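PDB 6BLJ: serine-tRNA ligase from Naegleria fowleri, which probably charges tRNA(Ser) with serine in the cytoplasm, activating the amino acid with ATP through a seryl-adenylate intermediate, and is seen here with AMP bound. Local coordinates for residues A[157-162]-A[375-380]; A[247-252]-A[276-281]; A[311-316]-A[330-335]. All blocks are in the same frame, centred on the assembly; numbering follows the deposited sequence.

Interaction 1: residues A[157-162]-A[375-380]; sequences TVVVSD and NIVSGA
The flat group that carries the contact is the amide of Asn375, whose N-H edge meets the backbone of Thr157 while Val159 covers one side of it. ND2 gives a hydrogen bond of 2.9 Å to Thr157 O; the acceptor lies only 2° out of the amide plane, so the bond fixes how the amide is turned. Val159 CG2 sits above that amide nitrogen, 3.8 Å from Asn375 ND2. The amide gets there because CG is anti to the backbone N (chi1 -176°), which carries it out toward 157-162.

Further along, main-chain and hydroxyl bonds take over. Ser378 N reaches Val159 O at 2.7 Å, almost in line with the carbonyl, and Gly379 N reaches Ser161 O at 2.8 Å. Between them, Ser161 N donates to Ser378 OG at 3.3 Å, a longer bond; the same hydroxyl is also bonded to Arg32 O, so it is gripped from two chain regions. Val158 CG1 fills in beside Ser378 CB at 3.7 Å, and Val159 CG1 meets Val377 CG1 at 4.1 Å. Asp162 is hydrogen-bonded to Asn402 of the second subunit.

The bonds do not repeat as in a strand pair, and the two segments run 45° apart: this is a loop packed against a strand end and the turn after it. Segment 157-162 belongs to the connection from the long arm helix 114-147 to strand 168-173, whereas 375-380 turns the chain from strand 371-375 toward strand 387-394. Asn375 continues the sheet through backbone bonds with Gly168, at the end of strand 371-375, which pairs antiparallel with both 168-173 and 387-394.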
loop_
_atom_site.group_PDB
_atom_site.type_symbol
_atom_site.label_atom_id
_atom_site.label_comp_id
_atom_site.label_asym_id
_atom_site.label_seq_id
_atom_site.Cartn_x
_atom_site.Cartn_y
_atom_site.Cartn_z
ATOM N N THR A 157 4.122 20.998 29.781
ATOM C CA THR A 157 3.110 21.995 29.428
ATOM C C THR A 157 2.066 21.482 28.441
ATOM O O THR A 157 1.175 22.249 28.054
ATOM C CB THR A 157 3.771 23.250 28.852
ATOM O OG1 THR A 157 4.536 22.896 27.687
ATOM C CG2 THR A 157 4.679 23.920 29.911
ATOM N N VAL A 158 2.148 20.222 28.032
ATOM C CA VAL A 158 1.203 19.644 27.082
ATOM C C VAL A 158 -0.091 19.278 27.810
ATOM O O VAL A 158 -0.061 18.688 28.893
ATOM C CB VAL A 158 1.827 18.417 26.393
ATOM C CG1 VAL A 158 0.812 17.698 25.518
ATOM C CG2 VAL A 158 3.069 18.823 25.578
ATOM N N VAL A 159 -1.234 19.640 27.222
ATOM C CA VAL A 159 -2.521 19.232 27.777
ATOM C C VAL A 159 -2.650 17.718 27.699
ATOM O O VAL A 159 -2.455 17.114 26.633
ATOM C CB VAL A 159 -3.680 19.930 27.046
ATOM C CG1 VAL A 159 -5.019 19.376 27.535
ATOM C CG2 VAL A 159 -3.620 21.429 27.292
ATOM N N VAL A 160 -2.968 17.097 28.834
ATOM C CA VAL A 160 -3.069 15.646 28.941
ATOM C C VAL A 160 -4.502 15.246 28.609
ATOM O O VAL A 160 -5.427 15.518 29.375
ATOM C CB VAL A 160 -2.662 15.159 30.337
ATOM C CG1 VAL A 160 -2.783 13.645 30.429
ATOM C CG2 VAL A 160 -1.235 15.607 30.665
ATOM N N SER A 161 -4.686 14.613 27.458
ATOM C CA SER A 161 -6.004 14.176 27.016
ATOM C C SER A 161 -5.826 13.337 25.764
ATOM O O SER A 161 -4.823 13.460 25.054
ATOM C CB SER A 161 -6.937 15.365 26.741
ATOM O OG SER A 161 -8.190 14.926 26.242
ATOM N N ASP A 162 -6.810 12.477 25.502
ATOM C CA ASP A 162 -6.853 11.688 24.273
ATOM C C ASP A 162 -7.791 12.277 23.226
ATOM O O ASP A 162 -7.961 11.678 22.160
ATOM C CB ASP A 162 -7.270 10.239 24.585
ATOM C CG ASP A 162 -8.664 10.146 25.231
ATOM O OD1 ASP A 162 -9.315 11.194 25.413
ATOM O OD2 ASP A 162 -9.089 9.024 25.599
ATOM N N ASN A 375 -2.699 24.291 21.743
ATOM C CA ASN A 375 -1.783 23.363 22.402
ATOM C C ASN A 375 -2.345 21.953 22.216
ATOM O O ASN A 375 -3.379 21.612 22.800
ATOM C CB ASN A 375 -1.661 23.746 23.880
ATOM C CG ASN A 375 -0.654 22.898 24.638
ATOM O OD1 ASN A 375 -0.003 22.019 24.075
ATOM N ND2 ASN A 375 -0.502 23.184 25.927
ATOM N N ILE A 376 -1.671 21.144 21.397
ATOM C CA ILE A 376 -2.204 19.856 20.949
ATOM C C ILE A 376 -2.112 18.832 22.076
ATOM O O ILE A 376 -1.043 18.635 22.672
ATOM C CB ILE A 376 -1.460 19.358 19.692
ATOM C CG1 ILE A 376 -1.627 20.337 18.522
ATOM C CG2 ILE A 376 -1.984 17.977 19.256
ATOM C CD1 ILE A 376 -3.071 20.511 18.078
ATOM N N VAL A 377 -3.221 18.124 22.320
ATOM C CA VAL A 377 -3.299 17.222 23.468
ATOM C C VAL A 377 -2.278 16.082 23.358
ATOM O O VAL A 377 -1.912 15.640 22.261
ATOM C CB VAL A 377 -4.724 16.658 23.625
ATOM C CG1 VAL A 377 -5.715 17.786 23.854
ATOM C CG2 VAL A 377 -5.139 15.817 22.411
ATOM N N SER A 378 -1.846 15.585 24.521
ATOM C CA SER A 378 -0.759 14.609 24.568
ATOM C C SER A 378 -1.081 13.349 23.772
ATOM O O SER A 378 -0.190 12.757 23.153
ATOM C CB SER A 378 -0.454 14.251 26.018
ATOM O OG SER A 378 -1.630 13.798 26.661
ATOM N N GLY A 379 -2.342 12.905 23.790
ATOM C CA GLY A 379 -2.696 11.682 23.075
ATOM C C GLY A 379 -2.594 11.784 21.559
ATOM O O GLY A 379 -2.558 10.752 20.881
ATOM N N ALA A 380 -2.551 12.998 21.009
ATOM C CA ALA A 380 -2.501 13.162 19.564
ATOM C C ALA A 380 -1.095 13.409 19.025
ATOM O O ALA A 380 -0.921 13.434 17.804
ATOM C CB ALA A 380 -3.426 14.309 19.123
#

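Interaction 2: residues A[247-252]-A[276-281]; sequences PFFMTK and EDKYLI
Met250 and Tyr279 form an antiparallel hydrogen-bonded pair, N to O in both directions at 2.9 Å, flanked by the non-hydrogen-bonded pairs Phe249-Leu280 and Thr251-Lys278, with the short strand axes 4.5 Å apart and 146° between their directions, and beyond the strands Ile281 N extends the pairing to Phe248 O, coming in from above the carbonyl plane.

On the face carrying Phe249 and Leu280 the two side chains lie side by side, Leu280 CD2 meeting the ring edge at 3.9 Å from Phe249 CD1. Lys278 crosses the same phenylalanine with its aliphatic part, CD being 3.6 Å from Phe249 CB. Its chain then bends at the last torsion (chi4 69°), which returns NZ to Glu276 O for a 2.9 Å hydrogen bond within its own segment.

Tyr279 is covered on one face by Lys252, whose extended chain passes across the ring at about a right angle. CE stands 3.7 Å from the centroid of the Tyr279 ring and 22° off its normal, a CH-pi contact, and NZ continues to a weak hydrogen bond with Thr270. Met250 and Ile281 also cross at about a right angle, CG to CG2 3.8 Å.

Thr251 ends the strand as N-cap of helix 252-256, its OG1 bonded to Gln254 N. Strand 278-280 is central in a small three-stranded antiparallel sheet. Pro247 packs on Tyr215 of the third subunit, and its position after strand 242-245 matches the proline of motif 1, the dimer-interface element of class II aminoacyl-tRNA synthetases.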
loop_
_atom_site.group_PDB
_atom_site.type_symbol
_atom_site.label_atom_id
_atom_site.label_comp_id
_atom_site.label_asym_id
_atom_site.label_seq_id
_atom_site.Cartn_x
_atom_site.Cartn_y
_atom_site.Cartn_z
ATOM N N PRO A 247 15.386 17.802 -2.860
ATOM C CA PRO A 247 14.777 16.727 -3.648
ATOM C C PRO A 247 13.338 16.547 -3.212
ATOM O O PRO A 247 13.010 16.685 -2.034
ATOM C CB PRO A 247 15.622 15.488 -3.298
ATOM C CG PRO A 247 16.971 16.057 -2.834
ATOM C CD PRO A 247 16.582 17.337 -2.115
ATOM N N PHE A 248 12.475 16.257 -4.179
ATOM C CA PHE A 248 11.107 15.866 -3.876
ATOM C C PHE A 248 10.964 14.347 -3.788
ATOM O O PHE A 248 9.865 13.875 -3.473
ATOM C CB PHE A 248 10.125 16.418 -4.948
ATOM C CG PHE A 248 10.113 17.948 -5.098
ATOM C CD1 PHE A 248 10.821 18.777 -4.237
ATOM C CD2 PHE A 248 9.362 18.543 -6.111
ATOM C CE1 PHE A 248 10.812 20.181 -4.403
ATOM C CE2 PHE A 248 9.335 19.947 -6.277
ATOM C CZ PHE A 248 10.059 20.761 -5.419
ATOM N N PHE A 249 12.038 13.600 -4.100
ATOM C CA PHE A 249 12.207 12.150 -3.952
ATOM C C PHE A 249 13.108 11.843 -2.771
ATOM O O PHE A 249 14.125 12.510 -2.592
ATOM C CB PHE A 249 13.014 11.484 -5.093
ATOM C CG PHE A 249 12.489 11.645 -6.452
ATOM C CD1 PHE A 249 11.146 11.768 -6.696
ATOM C CD2 PHE A 249 13.380 11.619 -7.521
ATOM C CE1 PHE A 249 10.689 11.882 -7.994
ATOM C CE2 PHE A 249 12.935 11.733 -8.807
ATOM C CZ PHE A 249 11.586 11.873 -9.050
ATOM N N MET A 250 12.857 10.726 -2.093
ATOM C CA MET A 250 13.844 10.192 -1.157
ATOM C C MET A 250 13.918 8.682 -1.317
ATOM O O MET A 250 12.892 8.033 -1.541
ATOM C CB MET A 250 13.492 10.552 0.291
ATOM C CG MET A 250 13.735 12.002 0.644
ATOM S SD MET A 250 13.265 12.339 2.352
ATOM C CE MET A 250 14.521 11.438 3.272
ATOM N N THR A 251 15.112 8.112 -1.194
ATOM C CA THR A 251 15.178 6.660 -1.191
ATOM C C THR A 251 14.461 6.134 0.049
ATOM O O THR A 251 14.332 6.828 1.066
ATOM C CB THR A 251 16.627 6.150 -1.204
ATOM O OG1 THR A 251 17.223 6.375 0.074
ATOM C CG2 THR A 251 17.452 6.886 -2.268
ATOM N N LYS A 252 13.967 4.899 -0.049
ATOM C CA LYS A 252 13.203 4.337 1.055
ATOM C C LYS A 252 14.058 4.203 2.311
ATOM O O LYS A 252 13.589 4.494 3.417
ATOM C CB LYS A 252 12.587 2.998 0.630
ATOM C CG LYS A 252 11.553 3.190 -0.494
ATOM C CD LYS A 252 10.438 2.150 -0.495
ATOM C CE LYS A 252 9.324 2.570 -1.453
ATOM N NZ LYS A 252 8.317 1.499 -1.685
ATOM N N GLU A 276 16.861 3.041 -7.416
ATOM C CA GLU A 276 16.067 2.459 -6.337
ATOM C C GLU A 276 14.677 3.079 -6.293
ATOM O O GLU A 276 14.496 4.259 -6.607
ATOM C CB GLU A 276 16.728 2.716 -4.978
ATOM C CG GLU A 276 18.066 2.067 -4.717
ATOM C CD GLU A 276 18.670 2.581 -3.417
ATOM O OE1 GLU A 276 19.658 3.345 -3.466
ATOM O OE2 GLU A 276 18.128 2.248 -2.341
ATOM N N ASP A 277 13.697 2.285 -5.859
ATOM C CA ASP A 277 12.373 2.826 -5.577
ATOM C C ASP A 277 12.461 3.940 -4.546
ATOM O O ASP A 277 13.258 3.889 -3.608
ATOM C CB ASP A 277 11.424 1.736 -5.080
ATOM C CG ASP A 277 11.057 0.755 -6.176
ATOM O OD1 ASP A 277 11.550 0.933 -7.307
ATOM O OD2 ASP A 277 10.280 -0.183 -5.912
ATOM N N LYS A 278 11.633 4.957 -4.718
ATOM C CA LYS A 278 11.712 6.120 -3.859
ATOM C C LYS A 278 10.318 6.468 -3.366
ATOM O O LYS A 278 9.323 5.898 -3.812
ATOM C CB LYS A 278 12.323 7.286 -4.634
ATOM C CG LYS A 278 13.741 7.013 -5.121
ATOM C CD LYS A 278 14.200 8.183 -5.969
ATOM C CE LYS A 278 15.362 7.799 -6.837
ATOM N NZ LYS A 278 14.961 6.845 -7.900
ATOM N N TYR A 279 10.254 7.422 -2.443
ATOM C CA TYR A 279 8.998 8.005 -1.999
ATOM C C TYR A 279 8.977 9.477 -2.382
ATOM O O TYR A 279 9.991 10.158 -2.253
ATOM C CB TYR A 279 8.798 7.926 -0.473
ATOM C CG TYR A 279 8.570 6.557 0.132
ATOM C CD1 TYR A 279 7.394 5.860 -0.105
ATOM C CD2 TYR A 279 9.487 6.009 1.025
ATOM C CE1 TYR A 279 7.162 4.621 0.480
ATOM C CE2 TYR A 279 9.260 4.776 1.623
ATOM C CZ TYR A 279 8.103 4.089 1.342
ATOM O OH TYR A 279 7.887 2.862 1.919
ATOM N N LEU A 280 7.809 9.985 -2.783
ATOM C CA LEU A 280 7.630 11.432 -2.860
ATOM C C LEU A 280 7.549 11.988 -1.441
ATOM O O LEU A 280 6.922 11.393 -0.559
ATOM C CB LEU A 280 6.353 11.786 -3.625
ATOM C CG LEU A 280 6.309 11.441 -5.119
ATOM C CD1 LEU A 280 4.942 11.734 -5.709
ATOM C CD2 LEU A 280 7.391 12.216 -5.885
ATOM N N ILE A 281 8.182 13.132 -1.212
ATOM C CA ILE A 281 8.181 13.689 0.139
ATOM C C ILE A 281 6.820 14.286 0.479
ATOM O O ILE A 281 6.119 14.840 -0.385
ATOM C CB ILE A 281 9.304 14.725 0.295
ATOM C CG1 ILE A 281 9.041 15.972 -0.563
ATOM C CG2 ILE A 281 10.650 14.050 -0.023
ATOM C CD1 ILE A 281 10.109 17.137 -0.318
#

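Interaction 3: residues A[311-316]-A[330-335]; sequences TCFRKE and VHQFEK. With AMP (adenosine monophosphate), chain D.
Cys312 and Phe333 form the tightly packed centre: Cys312 N bonds Phe333 O at 2.7 Å and Phe333 N returns to Cys312 O. Cys312 CB lies over one face of the Phe333 ring, 4.0 Å from its centroid, and the adenine of AMP covers the opposite face, with AMP C4 3.5 Å from Phe333 CZ. On the other sheet face Thr311 OG1 donates to the anti lone pair of Glu334 OE2, which also bonds Tyr245 of the third subunit.

The strand-loop-strand hairpin with Phe313-Arg314-Lys315-Glu316 fits motif 2 of class II synthetases. Arg314, extended from CG to NE, sends NH1 and NH2 nearly straight to AMP O1P and O2P (2.9 Å from NH2 to O2P), while Ala282 O holds NE.

Toward partly exposed Glu316 the pairing loosens. His331 ND1 still meets Arg314 O at 2.8 Å in the ring plane, but Glu316 CG comes no closer than 4.0 Å to Val330 O. AMP bridges this part: Val330 N donates to N1, and N6 gives bonds to Val330 O and, at 3.0 Å, to Glu316 OE2.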
loop_
_atom_site.group_PDB
_atom_site.type_symbol
_atom_site.label_atom_id
_atom_site.label_comp_id
_atom_site.label_asym_id
_atom_site.label_seq_id
_atom_site.Cartn_x
_atom_site.Cartn_y
_atom_site.Cartn_z
ATOM N N THR A 311 7.563 21.350 -3.250
ATOM C CA THR A 311 6.242 20.764 -3.372
ATOM C C THR A 311 6.191 19.556 -2.445
ATOM O O THR A 311 7.218 18.932 -2.163
ATOM C CB THR A 311 5.948 20.399 -4.833
ATOM O OG1 THR A 311 5.975 21.603 -5.599
ATOM C CG2 THR A 311 4.546 19.756 -5.004
ATOM N N CYS A 312 4.996 19.277 -1.931
ATOM C CA CYS A 312 4.708 18.213 -0.982
ATOM C C CYS A 312 3.600 17.337 -1.541
ATOM O O CYS A 312 2.640 17.844 -2.133
ATOM C CB CYS A 312 4.250 18.779 0.367
ATOM S SG CYS A 312 5.423 19.965 1.082
ATOM N N PHE A 313 3.707 16.033 -1.308
ATOM C CA PHE A 313 2.769 15.064 -1.868
ATOM C C PHE A 313 2.230 14.173 -0.760
ATOM O O PHE A 313 3.007 13.596 0.012
ATOM C CB PHE A 313 3.432 14.206 -2.945
ATOM C CG PHE A 313 4.073 15.008 -4.065
ATOM C CD1 PHE A 313 3.375 15.279 -5.237
ATOM C CD2 PHE A 313 5.377 15.477 -3.944
ATOM C CE1 PHE A 313 3.978 16.000 -6.281
ATOM C CE2 PHE A 313 5.980 16.208 -4.975
ATOM C CZ PHE A 313 5.281 16.461 -6.137
ATOM N N ARG A 314 0.903 14.041 -0.685
ATOM C CA ARG A 314 0.289 13.271 0.389
ATOM C C ARG A 314 -0.888 12.473 -0.142
ATOM O O ARG A 314 -1.802 13.036 -0.748
ATOM C CB ARG A 314 -0.151 14.193 1.525
ATOM C CG ARG A 314 1.028 14.934 2.131
ATOM C CD ARG A 314 0.660 15.575 3.407
ATOM N NE ARG A 314 1.773 16.331 3.945
ATOM C CZ ARG A 314 1.805 16.775 5.190
ATOM N NH1 ARG A 314 0.779 16.514 6.008
ATOM N NH2 ARG A 314 2.848 17.483 5.603
ATOM N N LYS A 315 -0.877 11.162 0.119
ATOM C CA LYS A 315 -1.928 10.296 -0.393
ATOM C C LYS A 315 -3.268 10.557 0.305
ATOM O O LYS A 315 -4.320 10.347 -0.299
ATOM C CB LYS A 315 -1.526 8.828 -0.240
ATOM C CG LYS A 315 -0.297 8.420 -1.068
ATOM C CD LYS A 315 -0.182 6.898 -1.145
ATOM C CE LYS A 315 -0.074 6.307 0.255
ATOM N NZ LYS A 315 0.400 4.905 0.211
ATOM N N GLU A 316 -3.249 11.021 1.556
ATOM C CA GLU A 316 -4.484 11.328 2.302
ATOM C C GLU A 316 -5.439 10.132 2.328
ATOM O O GLU A 316 -6.662 10.282 2.252
ATOM C CB GLU A 316 -5.191 12.560 1.721
ATOM C CG GLU A 316 -4.353 13.841 1.789
ATOM C CD GLU A 316 -4.109 14.266 3.215
ATOM O OE1 GLU A 316 -5.055 14.115 4.017
ATOM O OE2 GLU A 316 -2.990 14.744 3.529
ATOM N N VAL A 330 -5.416 18.631 -0.489
ATOM C CA VAL A 330 -5.062 18.123 -1.803
ATOM C C VAL A 330 -3.921 17.117 -1.647
ATOM O O VAL A 330 -3.402 16.910 -0.553
ATOM C CB VAL A 330 -4.676 19.263 -2.766
ATOM C CG1 VAL A 330 -5.912 20.080 -3.148
ATOM C CG2 VAL A 330 -3.623 20.177 -2.111
ATOM N N HIS A 331 -3.544 16.478 -2.762
ATOM C CA HIS A 331 -2.400 15.574 -2.801
ATOM C C HIS A 331 -1.095 16.281 -3.135
ATOM O O HIS A 331 -0.034 15.671 -2.975
ATOM C CB HIS A 331 -2.604 14.457 -3.831
ATOM C CG HIS A 331 -3.816 13.615 -3.586
ATOM N ND1 HIS A 331 -3.973 12.848 -2.453
ATOM C CD2 HIS A 331 -4.916 13.397 -4.347
ATOM C CE1 HIS A 331 -5.126 12.200 -2.521
ATOM N NE2 HIS A 331 -5.721 12.523 -3.656
ATOM N N GLN A 332 -1.157 17.539 -3.583
ATOM C CA GLN A 332 -0.001 18.261 -4.109
ATOM C C GLN A 332 -0.115 19.733 -3.735
ATOM O O GLN A 332 -1.085 20.396 -4.123
ATOM C CB GLN A 332 0.067 18.092 -5.635
ATOM C CG GLN A 332 1.140 18.890 -6.351
ATOM C CD GLN A 332 0.933 18.859 -7.867
ATOM O OE1 GLN A 332 0.706 17.803 -8.454
ATOM N NE2 GLN A 332 0.969 20.022 -8.492
ATOM N N PHE A 333 0.875 20.246 -3.004
ATOM C CA PHE A 333 0.868 21.653 -2.613
ATOM C C PHE A 333 2.295 22.098 -2.296
ATOM O O PHE A 333 3.160 21.281 -1.948
ATOM C CB PHE A 333 -0.069 21.880 -1.409
ATOM C CG PHE A 333 0.312 21.079 -0.173
ATOM C CD1 PHE A 333 -0.112 19.768 -0.026
ATOM C CD2 PHE A 333 1.090 21.639 0.831
ATOM C CE1 PHE A 333 0.220 19.019 1.115
ATOM C CE2 PHE A 333 1.437 20.899 1.965
ATOM C CZ PHE A 333 0.991 19.577 2.102
ATOM N N GLU A 334 2.541 23.404 -2.427
ATOM C CA GLU A 334 3.837 23.958 -2.044
ATOM C C GLU A 334 3.805 24.412 -0.599
ATOM O O GLU A 334 2.773 24.869 -0.095
ATOM C CB GLU A 334 4.256 25.140 -2.936
ATOM C CG GLU A 334 4.744 24.718 -4.312
ATOM C CD GLU A 334 3.610 24.211 -5.212
ATOM O OE1 GLU A 334 2.594 24.938 -5.364
ATOM O OE2 GLU A 334 3.744 23.105 -5.777
ATOM N N LYS A 335 4.946 24.271 0.079
ATOM C CA LYS A 335 5.011 24.641 1.484
ATOM C C LYS A 335 6.388 25.215 1.812
ATOM O O LYS A 335 7.422 24.649 1.432
ATOM C CB LYS A 335 4.686 23.442 2.399
ATOM C CG LYS A 335 4.737 23.803 3.905
ATOM C CD LYS A 335 4.116 22.726 4.811
ATOM C CE LYS A 335 4.809 21.358 4.729
ATOM N NZ LYS A 335 6.286 21.427 4.933
HETATM P P AMP D . 1.427 18.642 8.816
HETATM O O1P AMP D . 0.400 17.512 8.723
HETATM O O2P AMP D . 2.794 18.412 8.305
HETATM O O3P AMP D . 1.419 19.177 10.241
HETATM O "O5'" AMP D . 0.826 19.819 7.927
HETATM C "C5'" AMP D . 1.434 21.103 7.888
HETATM C "C4'" AMP D . 0.549 22.092 7.159
HETATM O "O4'" AMP D . 0.511 21.768 5.745
HETATM C "C3'" AMP D . -0.904 22.092 7.580
HETATM O "O3'" AMP D . -1.135 22.873 8.737
HETATM C "C2'" AMP D . -1.618 22.614 6.346
HETATM O "O2'" AMP D . -1.503 24.025 6.278
HETATM C "C1'" AMP D . -0.778 22.005 5.226
HETATM N N9 AMP D . -1.328 20.726 4.714
HETATM C C8 AMP D . -1.218 19.496 5.310
HETATM N N7 AMP D . -1.794 18.524 4.639
HETATM C C5 AMP D . -2.316 19.157 3.522
HETATM C C6 AMP D . -3.048 18.682 2.415
HETATM N N6 AMP D . -3.353 17.388 2.215
HETATM N N1 AMP D . -3.448 19.583 1.494
HETATM C C2 AMP D . -3.109 20.867 1.658
HETATM N N3 AMP D . -2.401 21.429 2.643
HETATM C C4 AMP D . -2.039 20.519 3.556
#

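Interactions 2 and 3 are neighbours, their centres 14 Å apart, and follow one another along the chain; both lie inside the long loop closed by interaction 1. They are joined by a probable hydrogen bond from Phe313 N to Ile281 O (2.8 Å) and by Leu280 against Phe313, so the small sheet of 278-280 leads into strand 304-313 of the large mixed sheet. Both also touch the third subunit, which places the AMP site close to that interface. Interaction 1, centred 32 Å from interaction 2 and 26 Å from interaction 3, lies where the chain from arm helix 114-147 reaches the catalytic domain; its strand 371-375 shares the large sheet with interaction 3, but they do not touch.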